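Local coordinates for major capsid protein (Faustovirus, PDB 5J7O) that forms, as a trimer of double jelly-roll subunits, the building block of the capsid that probably encloses the double-stranded DNA genome of the virus, at residues B[203-211]-B[466-474]; B[442-453]-B[606-617]. All blocks are in the same frame, centred on the assembly; numbering follows the deposited sequence.

Overall arrangement
Contact 1 and contact 2 lie side by side, their centres about 13 Å apart. Contact 2 pairs the two middle strands of a four-stranded antiparallel sheet in the second half of the chain; contact 1 joins helix 203-212, from the first half, to the loop that follows helix 464-467. The helix rests on the sheet of contact 2: Met208 touches Tyr448, Leu204 touches Arg452, and Ala205 N comes within 3.4 Å of Ile612 CD1. Arg452 also reaches the loop of contact 1, where its NH2 is 2.9 Å from Trp468 O. The two contacts thus probably meet where the two jelly-roll halves of the subunit pack together, well inside the chain.

Contact 1 (B[203-211]-B[466-474]); sequences ALAAIMYNK and RDWHHLTSV
Ile207 points from helix 203-211 into the loop and divides its two branches between different neighbours. Its CG2 methyl meets the far rim of the Trp468 indole, 3.4 Å from CH2, approaching the ring obliquely. CG1 is wedged between the backbone N and the carbonyl carbon (chi1 67°), which sends CD1 the other way, to within 3.7 Å of His469 O. A beta-branched residue suits this place because its two arms can fill both directions at once. One turn earlier, the small Ala203 lets the indole lie close to the helix, its CB 4.2 Å from Trp468 CZ3. The helix, which follows strand 196-202 earlier in the chain of this double jelly-roll protein, meets a loop from later in the chain, between helix 464-467 and strand 473-490. Lys211 reaches across to the loop with an almost extended chain that bends at its last torsion (chi4 -66°). Its NZ donates to His469 O over 2.7 Å, from above the carbonyl plane. The ammonium also lies at the edge of the His469 ring, and a water joins it to His469 ND1, 2.7 Å from the latter. A salt bridge to Asp563 gives the buried charge a counterion, while Asp563 also accepts from Leu471 N. His469 NE2 is hydrogen-bonded to the Glu179 carboxylate (OE1), and the backbone oxygen of the same residue takes Trp468 NE1. Nearby, the flexible thioether of Met208, bent at chi2, brings CE to 3.8 Å from Leu471 CD1, and the leucine's CG packs against Lys211 CE.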
loop_
_atom_site.group_PDB
_atom_site.type_symbol
_atom_site.label_atom_id
_atom_site.label_comp_id
_atom_site.label_asym_id
_atom_site.label_seq_id
_atom_site.Cartn_x
_atom_site.Cartn_y
_atom_site.Cartn_z
ATOM N N ALA B 203 -12.181 -8.051 22.754
ATOM C CA ALA B 203 -12.091 -7.645 21.356
ATOM C C ALA B 203 -11.658 -6.192 21.233
ATOM O O ALA B 203 -11.078 -5.801 20.215
ATOM C CB ALA B 203 -13.435 -7.862 20.659
ATOM N N LEU B 204 -11.930 -5.383 22.260
ATOM C CA LEU B 204 -11.487 -3.993 22.248
ATOM C C LEU B 204 -9.967 -3.901 22.247
ATOM O O LEU B 204 -9.389 -3.079 21.526
ATOM C CB LEU B 204 -12.075 -3.250 23.445
ATOM C CG LEU B 204 -13.599 -3.151 23.422
ATOM C CD1 LEU B 204 -14.116 -2.429 24.648
ATOM C CD2 LEU B 204 -14.039 -2.441 22.159
ATOM N N ALA B 205 -9.301 -4.735 23.046
ATOM C CA ALA B 205 -7.844 -4.779 22.995
ATOM C C ALA B 205 -7.361 -5.345 21.668
ATOM O O ALA B 205 -6.329 -4.916 21.141
ATOM C CB ALA B 205 -7.299 -5.600 24.162
ATOM N N ALA B 206 -8.105 -6.302 21.106
ATOM C CA ALA B 206 -7.709 -6.900 19.836
ATOM C C ALA B 206 -7.764 -5.883 18.702
ATOM O O ALA B 206 -6.894 -5.880 17.822
ATOM C CB ALA B 206 -8.596 -8.104 19.522
ATOM N N ILE B 207 -8.774 -5.010 18.700
ATOM C CA ILE B 207 -8.845 -4.010 17.640
ATOM C C ILE B 207 -7.833 -2.894 17.874
ATOM O O ILE B 207 -7.377 -2.261 16.917
ATOM C CB ILE B 207 -10.272 -3.453 17.492
ATOM C CG1 ILE B 207 -10.682 -2.643 18.722
ATOM C CG2 ILE B 207 -11.252 -4.581 17.245
ATOM C CD1 ILE B 207 -11.998 -1.913 18.558
ATOM N N MET B 208 -7.461 -2.633 19.130
ATOM C CA MET B 208 -6.374 -1.692 19.385
ATOM C C MET B 208 -5.058 -2.224 18.833
ATOM O O MET B 208 -4.267 -1.470 18.254
ATOM C CB MET B 208 -6.253 -1.410 20.882
ATOM C CG MET B 208 -7.417 -0.630 21.470
ATOM S SD MET B 208 -7.671 0.965 20.672
ATOM C CE MET B 208 -8.920 1.679 21.740
ATOM N N TYR B 209 -4.810 -3.525 19.002
ATOM C CA TYR B 209 -3.627 -4.142 18.410
ATOM C C TYR B 209 -3.703 -4.118 16.890
ATOM O O TYR B 209 -2.696 -3.869 16.215
ATOM C CB TYR B 209 -3.477 -5.576 18.920
ATOM C CG TYR B 209 -2.220 -6.278 18.456
ATOM C CD1 TYR B 209 -2.157 -6.885 17.206
ATOM C CD2 TYR B 209 -1.099 -6.347 19.273
ATOM C CE1 TYR B 209 -1.012 -7.527 16.780
ATOM C CE2 TYR B 209 0.050 -6.991 18.856
ATOM C CZ TYR B 209 0.088 -7.578 17.609
ATOM O OH TYR B 209 1.228 -8.220 17.188
ATOM N N ASN B 210 -4.887 -4.385 16.333
ATOM C CA ASN B 210 -5.059 -4.342 14.884
ATOM C C ASN B 210 -4.711 -2.969 14.322
ATOM O O ASN B 210 -4.221 -2.865 13.193
ATOM C CB ASN B 210 -6.498 -4.723 14.528
ATOM C CG ASN B 210 -6.779 -4.638 13.040
ATOM O OD1 ASN B 210 -6.282 -5.445 12.254
ATOM N ND2 ASN B 210 -7.598 -3.669 12.649
ATOM N N LYS B 211 -4.936 -1.909 15.103
ATOM C CA LYS B 211 -4.705 -0.559 14.608
ATOM C C LYS B 211 -3.264 -0.100 14.807
ATOM O O LYS B 211 -2.755 0.683 13.998
ATOM C CB LYS B 211 -5.656 0.423 15.298
ATOM C CG LYS B 211 -7.144 0.161 15.062
ATOM C CD LYS B 211 -8.004 1.012 15.991
ATOM C CE LYS B 211 -9.432 0.487 16.086
ATOM N NZ LYS B 211 -10.174 0.598 14.798
ATOM N N ARG B 466 -19.342 -3.482 9.707
ATOM C CA ARG B 466 -18.153 -2.702 9.382
ATOM C C ARG B 466 -17.763 -1.710 10.468
ATOM O O ARG B 466 -16.574 -1.542 10.748
ATOM C CB ARG B 466 -18.377 -1.944 8.068
ATOM C CG ARG B 466 -17.197 -1.123 7.589
ATOM C CD ARG B 466 -17.653 -0.092 6.572
ATOM N NE ARG B 466 -18.461 0.954 7.193
ATOM C CZ ARG B 466 -19.189 1.840 6.521
ATOM N NH1 ARG B 466 -19.223 1.805 5.195
ATOM N NH2 ARG B 466 -19.889 2.757 7.173
ATOM N N ASP B 467 -18.739 -1.056 11.099
ATOM C CA ASP B 467 -18.461 0.030 12.031
ATOM C C ASP B 467 -18.064 -0.441 13.425
ATOM O O ASP B 467 -17.659 0.394 14.240
ATOM C CB ASP B 467 -19.683 0.946 12.158
ATOM C CG ASP B 467 -20.011 1.668 10.867
ATOM O OD1 ASP B 467 -19.141 1.718 9.972
ATOM O OD2 ASP B 467 -21.138 2.194 10.752
ATOM N N TRP B 468 -18.158 -1.740 13.722
ATOM C CA TRP B 468 -18.004 -2.186 15.104
ATOM C C TRP B 468 -16.603 -1.913 15.645
ATOM O O TRP B 468 -16.446 -1.632 16.838
ATOM C CB TRP B 468 -18.345 -3.672 15.223
ATOM C CG TRP B 468 -17.278 -4.591 14.723
ATOM C CD1 TRP B 468 -17.140 -5.078 13.457
ATOM C CD2 TRP B 468 -16.198 -5.141 15.484
ATOM N NE1 TRP B 468 -16.039 -5.896 13.381
ATOM C CE2 TRP B 468 -15.443 -5.950 14.613
ATOM C CE3 TRP B 468 -15.794 -5.026 16.817
ATOM C CZ2 TRP B 468 -14.308 -6.640 15.031
ATOM C CZ3 TRP B 468 -14.669 -5.713 17.231
ATOM C CH2 TRP B 468 -13.939 -6.510 16.341
ATOM N N HIS B 469 -15.579 -1.983 14.796
ATOM C CA HIS B 469 -14.215 -1.728 15.242
ATOM C C HIS B 469 -13.773 -0.285 15.026
ATOM O O HIS B 469 -12.697 0.094 15.501
ATOM C CB HIS B 469 -13.238 -2.681 14.539
ATOM C CG HIS B 469 -13.194 -2.521 13.052
ATOM N ND1 HIS B 469 -12.371 -1.610 12.425
ATOM C CD2 HIS B 469 -13.869 -3.158 12.067
ATOM C CE1 HIS B 469 -12.542 -1.694 11.117
ATOM N NE2 HIS B 469 -13.445 -2.625 10.873
ATOM N N HIS B 470 -14.574 0.527 14.343
ATOM C CA HIS B 470 -14.228 1.929 14.159
ATOM C C HIS B 470 -14.466 2.714 15.443
ATOM O O HIS B 470 -15.452 2.495 16.152
ATOM C CB HIS B 470 -15.043 2.531 13.019
ATOM C CG HIS B 470 -14.581 2.111 11.658
ATOM N ND1 HIS B 470 -13.676 2.845 10.922
ATOM C CD2 HIS B 470 -14.904 1.038 10.896
ATOM C CE1 HIS B 470 -13.460 2.243 9.766
ATOM N NE2 HIS B 470 -14.193 1.144 9.725
ATOM N N LEU B 471 -13.557 3.642 15.734
ATOM C CA LEU B 471 -13.638 4.467 16.933
ATOM C C LEU B 471 -14.216 5.851 16.660
ATOM O O LEU B 471 -14.170 6.714 17.542
ATOM C CB LEU B 471 -12.256 4.592 17.579
ATOM C CG LEU B 471 -11.603 3.274 18.000
ATOM C CD1 LEU B 471 -10.260 3.522 18.672
ATOM C CD2 LEU B 471 -12.528 2.482 18.915
ATOM N N THR B 472 -14.753 6.083 15.467
ATOM C CA THR B 472 -15.405 7.336 15.113
ATOM C C THR B 472 -16.841 7.063 14.683
ATOM O O THR B 472 -17.301 5.919 14.642
ATOM C CB THR B 472 -14.656 8.063 13.992
ATOM O OG1 THR B 472 -14.674 7.264 12.802
ATOM C CG2 THR B 472 -13.224 8.335 14.390
ATOM N N SER B 473 -17.549 8.140 14.359
ATOM C CA SER B 473 -18.871 8.051 13.758
ATOM C C SER B 473 -18.711 8.040 12.243
ATOM O O SER B 473 -18.104 8.954 11.674
ATOM C CB SER B 473 -19.749 9.218 14.201
ATOM O OG SER B 473 -21.056 9.103 13.665
ATOM N N VAL B 474 -19.245 7.009 11.596
ATOM C CA VAL B 474 -19.077 6.802 10.164
ATOM C C VAL B 474 -20.415 7.025 9.476
ATOM O O VAL B 474 -21.425 6.415 9.850
ATOM C CB VAL B 474 -18.531 5.397 9.858
ATOM C CG1 VAL B 474 -18.115 5.300 8.398
ATOM C CG2 VAL B 474 -17.366 5.067 10.777
HETATM O O HOH W 1 -9.970 -1.587 13.685
#

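Contact 2 (B[442-453]-B[606-617]); sequences WPVEFIYLGLRP and PCDLISIAKCIN
Lys614 lies beside Phe446, the two side chains pointing the same way from antiparallel strands. Its CB sits off-centre over the Phe446 ring in a CH-pi contact, 4.3 Å from the centroid. The next carbon, CG, touches two aromatics, 3.5 Å from Phe446 CE2 and 3.9 Å from Tyr448 CE1. From there the chain folds through CD and CE, with chi2, chi3 and chi4 all near -60°, and brings NZ to 5.6 Å from Glu445 OE1, too far for a salt bridge. Glu445 instead pairs with Arg419, and Tyr448 OH bonds His213. Lysine suits this spot because its methylenes can cover the rings while the charged end continues past them. Along the strands, paired backbone hydrogen bonds run both ways at Tyr448-Ile612, Gly450-Ile610 and Arg452-Asp608, joining the central strands of one jelly-roll sheet. On the other face, Leu609 CD1 meets the CD1 methyls of both Leu449 and Leu451 (3.7 Å to the latter), and Leu449 and Leu451 touch Ile594 and Tyr596 of strand 592-597 in the opposing sheet. At the Cys615 end, Asn617 ND2 lies over one face of the Trp442 indole, offset toward its rim, with amide and ring planes 70° apart. Strand pairing thus satisfies much of the buried backbone, apolar side chains pack between the sheets, and Arg419 and Arg427 would help to stabilise the charge of the buried carboxylates they pair with, Glu445 and Asp608.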
loop_
_atom_site.group_PDB
_atom_site.type_symbol
_atom_site.label_atom_id
_atom_site.label_comp_id
_atom_site.label_asym_id
_atom_site.label_seq_id
_atom_site.Cartn_x
_atom_site.Cartn_y
_atom_site.Cartn_z
ATOM N N TRP B 442 -1.401 -0.538 38.596
ATOM C CA TRP B 442 0.019 -0.831 38.473
ATOM C C TRP B 442 0.665 0.180 37.544
ATOM O O TRP B 442 -0.026 0.982 36.909
ATOM C CB TRP B 442 0.195 -2.267 37.946
ATOM C CG TRP B 442 -0.419 -3.284 38.857
ATOM C CD1 TRP B 442 -0.491 -3.224 40.219
ATOM C CD2 TRP B 442 -1.074 -4.498 38.473
ATOM N NE1 TRP B 442 -1.140 -4.331 40.707
ATOM C CE2 TRP B 442 -1.508 -5.130 39.657
ATOM C CE3 TRP B 442 -1.331 -5.118 37.246
ATOM C CZ2 TRP B 442 -2.184 -6.348 39.649
ATOM C CZ3 TRP B 442 -2.002 -6.327 37.241
ATOM C CH2 TRP B 442 -2.422 -6.929 38.433
ATOM N N PRO B 443 2.001 0.198 37.462
ATOM C CA PRO B 443 2.660 1.139 36.546
ATOM C C PRO B 443 2.169 0.956 35.118
ATOM O O PRO B 443 2.052 -0.165 34.624
ATOM C CB PRO B 443 4.143 0.785 36.681
ATOM C CG PRO B 443 4.261 0.225 38.034
ATOM C CD PRO B 443 2.991 -0.532 38.276
ATOM N N VAL B 444 1.880 2.075 34.459
ATOM C CA VAL B 444 1.299 2.079 33.123
ATOM C C VAL B 444 2.352 2.548 32.130
ATOM O O VAL B 444 2.950 3.616 32.306
ATOM C CB VAL B 444 0.048 2.972 33.056
ATOM C CG1 VAL B 444 -0.511 2.990 31.642
ATOM C CG2 VAL B 444 -1.000 2.489 34.047
ATOM N N GLU B 445 2.576 1.747 31.086
ATOM C CA GLU B 445 3.459 2.153 29.999
ATOM C C GLU B 445 2.748 3.098 29.037
ATOM O O GLU B 445 3.268 4.167 28.703
ATOM C CB GLU B 445 3.972 0.925 29.246
ATOM C CG GLU B 445 5.030 0.123 29.974
ATOM C CD GLU B 445 5.600 -0.985 29.110
ATOM O OE1 GLU B 445 4.811 -1.807 28.598
ATOM O OE2 GLU B 445 6.834 -1.024 28.927
ATOM N N PHE B 446 1.560 2.710 28.578
ATOM C CA PHE B 446 0.779 3.533 27.665
ATOM C C PHE B 446 -0.673 3.079 27.723
ATOM O O PHE B 446 -1.007 2.075 28.357
ATOM C CB PHE B 446 1.328 3.468 26.236
ATOM C CG PHE B 446 1.751 2.093 25.806
ATOM C CD1 PHE B 446 3.068 1.685 25.943
ATOM C CD2 PHE B 446 0.835 1.211 25.256
ATOM C CE1 PHE B 446 3.462 0.422 25.548
ATOM C CE2 PHE B 446 1.225 -0.053 24.856
ATOM C CZ PHE B 446 2.541 -0.447 25.002
ATOM N N ILE B 447 -1.537 3.842 27.056
ATOM C CA ILE B 447 -2.980 3.625 27.097
ATOM C C ILE B 447 -3.552 3.822 25.698
ATOM O O ILE B 447 -3.336 4.868 25.078
ATOM C CB ILE B 447 -3.677 4.580 28.090
ATOM C CG1 ILE B 447 -3.131 4.391 29.506
ATOM C CG2 ILE B 447 -5.185 4.374 28.065
ATOM C CD1 ILE B 447 -3.714 5.349 30.524
ATOM N N TYR B 448 -4.283 2.823 25.206
ATOM C CA TYR B 448 -5.071 2.989 23.992
ATOM C C TYR B 448 -6.396 3.655 24.347
ATOM O O TYR B 448 -7.062 3.251 25.305
ATOM C CB TYR B 448 -5.325 1.641 23.315
ATOM C CG TYR B 448 -4.095 0.792 23.075
ATOM C CD1 TYR B 448 -3.807 -0.290 23.897
ATOM C CD2 TYR B 448 -3.235 1.055 22.016
ATOM C CE1 TYR B 448 -2.692 -1.078 23.680
ATOM C CE2 TYR B 448 -2.115 0.272 21.791
ATOM C CZ TYR B 448 -1.850 -0.793 22.627
ATOM O OH TYR B 448 -0.739 -1.577 22.410
ATOM N N LEU B 449 -6.780 4.674 23.580
ATOM C CA LEU B 449 -7.956 5.472 23.901
ATOM C C LEU B 449 -8.870 5.599 22.690
ATOM O O LEU B 449 -8.413 5.645 21.543
ATOM C CB LEU B 449 -7.563 6.871 24.400
ATOM C CG LEU B 449 -8.708 7.773 24.869
ATOM C CD1 LEU B 449 -9.413 7.164 26.074
ATOM C CD2 LEU B 449 -8.214 9.176 25.182
ATOM N N GLY B 450 -10.169 5.659 22.963
ATOM C CA GLY B 450 -11.158 5.882 21.928
ATOM C C GLY B 450 -12.501 6.213 22.536
ATOM O O GLY B 450 -12.785 5.873 23.689
ATOM N N LEU B 451 -13.325 6.896 21.741
ATOM C CA LEU B 451 -14.695 7.253 22.117
ATOM C C LEU B 451 -15.600 6.719 21.010
ATOM O O LEU B 451 -15.895 7.420 20.040
ATOM C CB LEU B 451 -14.845 8.761 22.310
ATOM C CG LEU B 451 -16.171 9.272 22.881
ATOM C CD1 LEU B 451 -16.452 8.657 24.242
ATOM C CD2 LEU B 451 -16.170 10.790 22.972
ATOM N N ARG B 452 -16.035 5.470 21.161
ATOM C CA ARG B 452 -16.736 4.765 20.097
ATOM C C ARG B 452 -18.237 5.000 20.209
ATOM O O ARG B 452 -18.815 4.730 21.271
ATOM C CB ARG B 452 -16.438 3.277 20.163
ATOM C CG ARG B 452 -17.303 2.430 19.248
ATOM C CD ARG B 452 -17.668 1.118 19.917
ATOM N NE ARG B 452 -16.812 0.013 19.502
ATOM C CZ ARG B 452 -16.813 -1.183 20.079
ATOM N NH1 ARG B 452 -17.618 -1.423 21.105
ATOM N NH2 ARG B 452 -16.008 -2.136 19.634
ATOM N N PRO B 453 -18.899 5.487 19.160
ATOM C CA PRO B 453 -20.355 5.668 19.228
ATOM C C PRO B 453 -21.060 4.341 19.458
ATOM O O PRO B 453 -20.707 3.318 18.867
ATOM C CB PRO B 453 -20.704 6.262 17.857
ATOM C CG PRO B 453 -19.419 6.822 17.335
ATOM C CD PRO B 453 -18.345 5.928 17.870
ATOM N N PRO B 606 -24.915 8.661 22.179
ATOM C CA PRO B 606 -24.097 8.121 23.271
ATOM C C PRO B 606 -22.876 7.390 22.739
ATOM O O PRO B 606 -22.934 6.706 21.714
ATOM C CB PRO B 606 -25.054 7.166 23.995
ATOM C CG PRO B 606 -26.073 6.804 22.971
ATOM C CD PRO B 606 -26.240 8.023 22.111
ATOM N N CYS B 607 -21.760 7.545 23.447
ATOM C CA CYS B 607 -20.500 6.928 23.068
ATOM C C CYS B 607 -19.869 6.262 24.282
ATOM O O CYS B 607 -20.189 6.581 25.430
ATOM C CB CYS B 607 -19.526 7.954 22.471
ATOM S SG CYS B 607 -20.158 8.864 21.043
ATOM N N ASP B 608 -18.963 5.327 24.011
ATOM C CA ASP B 608 -18.242 4.594 25.043
ATOM C C ASP B 608 -16.783 5.031 25.028
ATOM O O ASP B 608 -16.087 4.843 24.024
ATOM C CB ASP B 608 -18.350 3.086 24.820
ATOM C CG ASP B 608 -19.775 2.579 24.930
ATOM O OD1 ASP B 608 -20.539 3.123 25.753
ATOM O OD2 ASP B 608 -20.130 1.636 24.192
ATOM N N LEU B 609 -16.324 5.611 26.135
ATOM C CA LEU B 609 -14.919 5.993 26.265
ATOM C C LEU B 609 -14.125 4.748 26.636
ATOM O O LEU B 609 -14.153 4.295 27.782
ATOM C CB LEU B 609 -14.740 7.094 27.301
ATOM C CG LEU B 609 -13.346 7.726 27.264
ATOM C CD1 LEU B 609 -13.166 8.547 25.995
ATOM C CD2 LEU B 609 -13.080 8.567 28.500
ATOM N N ILE B 610 -13.414 4.193 25.661
ATOM C CA ILE B 610 -12.672 2.950 25.828
ATOM C C ILE B 610 -11.230 3.294 26.170
ATOM O O ILE B 610 -10.554 4.001 25.412
ATOM C CB ILE B 610 -12.753 2.081 24.564
ATOM C CG1 ILE B 610 -14.216 1.818 24.201
ATOM C CG2 ILE B 610 -11.999 0.777 24.764
ATOM C CD1 ILE B 610 -14.401 1.149 22.860
ATOM N N SER B 611 -10.758 2.796 27.311
ATOM C CA SER B 611 -9.396 3.038 27.781
ATOM C C SER B 611 -8.777 1.703 28.170
ATOM O O SER B 611 -9.223 1.063 29.128
ATOM C CB SER B 611 -9.384 4.010 28.960
ATOM O OG SER B 611 -8.122 4.014 29.606
ATOM N N ILE B 612 -7.753 1.288 27.430
ATOM C CA ILE B 612 -7.087 0.006 27.635
ATOM C C ILE B 612 -5.609 0.288 27.854
ATOM O O ILE B 612 -4.888 0.633 26.908
ATOM C CB ILE B 612 -7.295 -0.944 26.450
ATOM C CG1 ILE B 612 -8.787 -1.193 26.231
ATOM C CG2 ILE B 612 -6.556 -2.254 26.681
ATOM C CD1 ILE B 612 -9.087 -2.001 25.001
ATOM N N ALA B 613 -5.154 0.138 29.091
ATOM C CA ALA B 613 -3.770 0.408 29.442
ATOM C C ALA B 613 -2.958 -0.880 29.470
ATOM O O ALA B 613 -3.470 -1.957 29.784
ATOM C CB ALA B 613 -3.676 1.099 30.801
ATOM N N LYS B 614 -1.678 -0.752 29.130
ATOM C CA LYS B 614 -0.714 -1.838 29.246
ATOM C C LYS B 614 0.126 -1.582 30.490
ATOM O O LYS B 614 0.938 -0.651 30.518
ATOM C CB LYS B 614 0.157 -1.936 27.996
ATOM C CG LYS B 614 -0.598 -2.383 26.756
ATOM C CD LYS B 614 -1.151 -3.785 26.931
ATOM C CE LYS B 614 -0.035 -4.800 27.097
ATOM N NZ LYS B 614 0.889 -4.799 25.930
ATOM N N CYS B 615 -0.073 -2.401 31.516
ATOM C CA CYS B 615 0.587 -2.219 32.798
ATOM C C CYS B 615 1.746 -3.195 32.957
ATOM O O CYS B 615 1.871 -4.178 32.224
ATOM C CB CYS B 615 -0.408 -2.393 33.947
ATOM S SG CYS B 615 -1.795 -1.233 33.909
ATOM N N ILE B 616 2.601 -2.903 33.932
ATOM C CA ILE B 616 3.753 -3.732 34.265
ATOM C C ILE B 616 3.453 -4.475 35.556
ATOM O O ILE B 616 3.039 -3.863 36.550
ATOM C CB ILE B 616 5.036 -2.893 34.406
ATOM C CG1 ILE B 616 5.496 -2.376 33.044
ATOM C CG2 ILE B 616 6.137 -3.708 35.070
ATOM C CD1 ILE B 616 6.776 -1.568 33.103
ATOM N N ASN B 617 3.654 -5.789 35.542
ATOM C CA ASN B 617 3.598 -6.590 36.755
ATOM C C ASN B 617 4.768 -7.565 36.720
ATOM O O ASN B 617 5.677 -7.448 35.893
ATOM C CB ASN B 617 2.240 -7.292 36.893
ATOM C CG ASN B 617 1.915 -7.647 38.333
ATOM O OD1 ASN B 617 2.803 -7.973 39.121
ATOM N ND2 ASN B 617 0.639 -7.579 38.686
#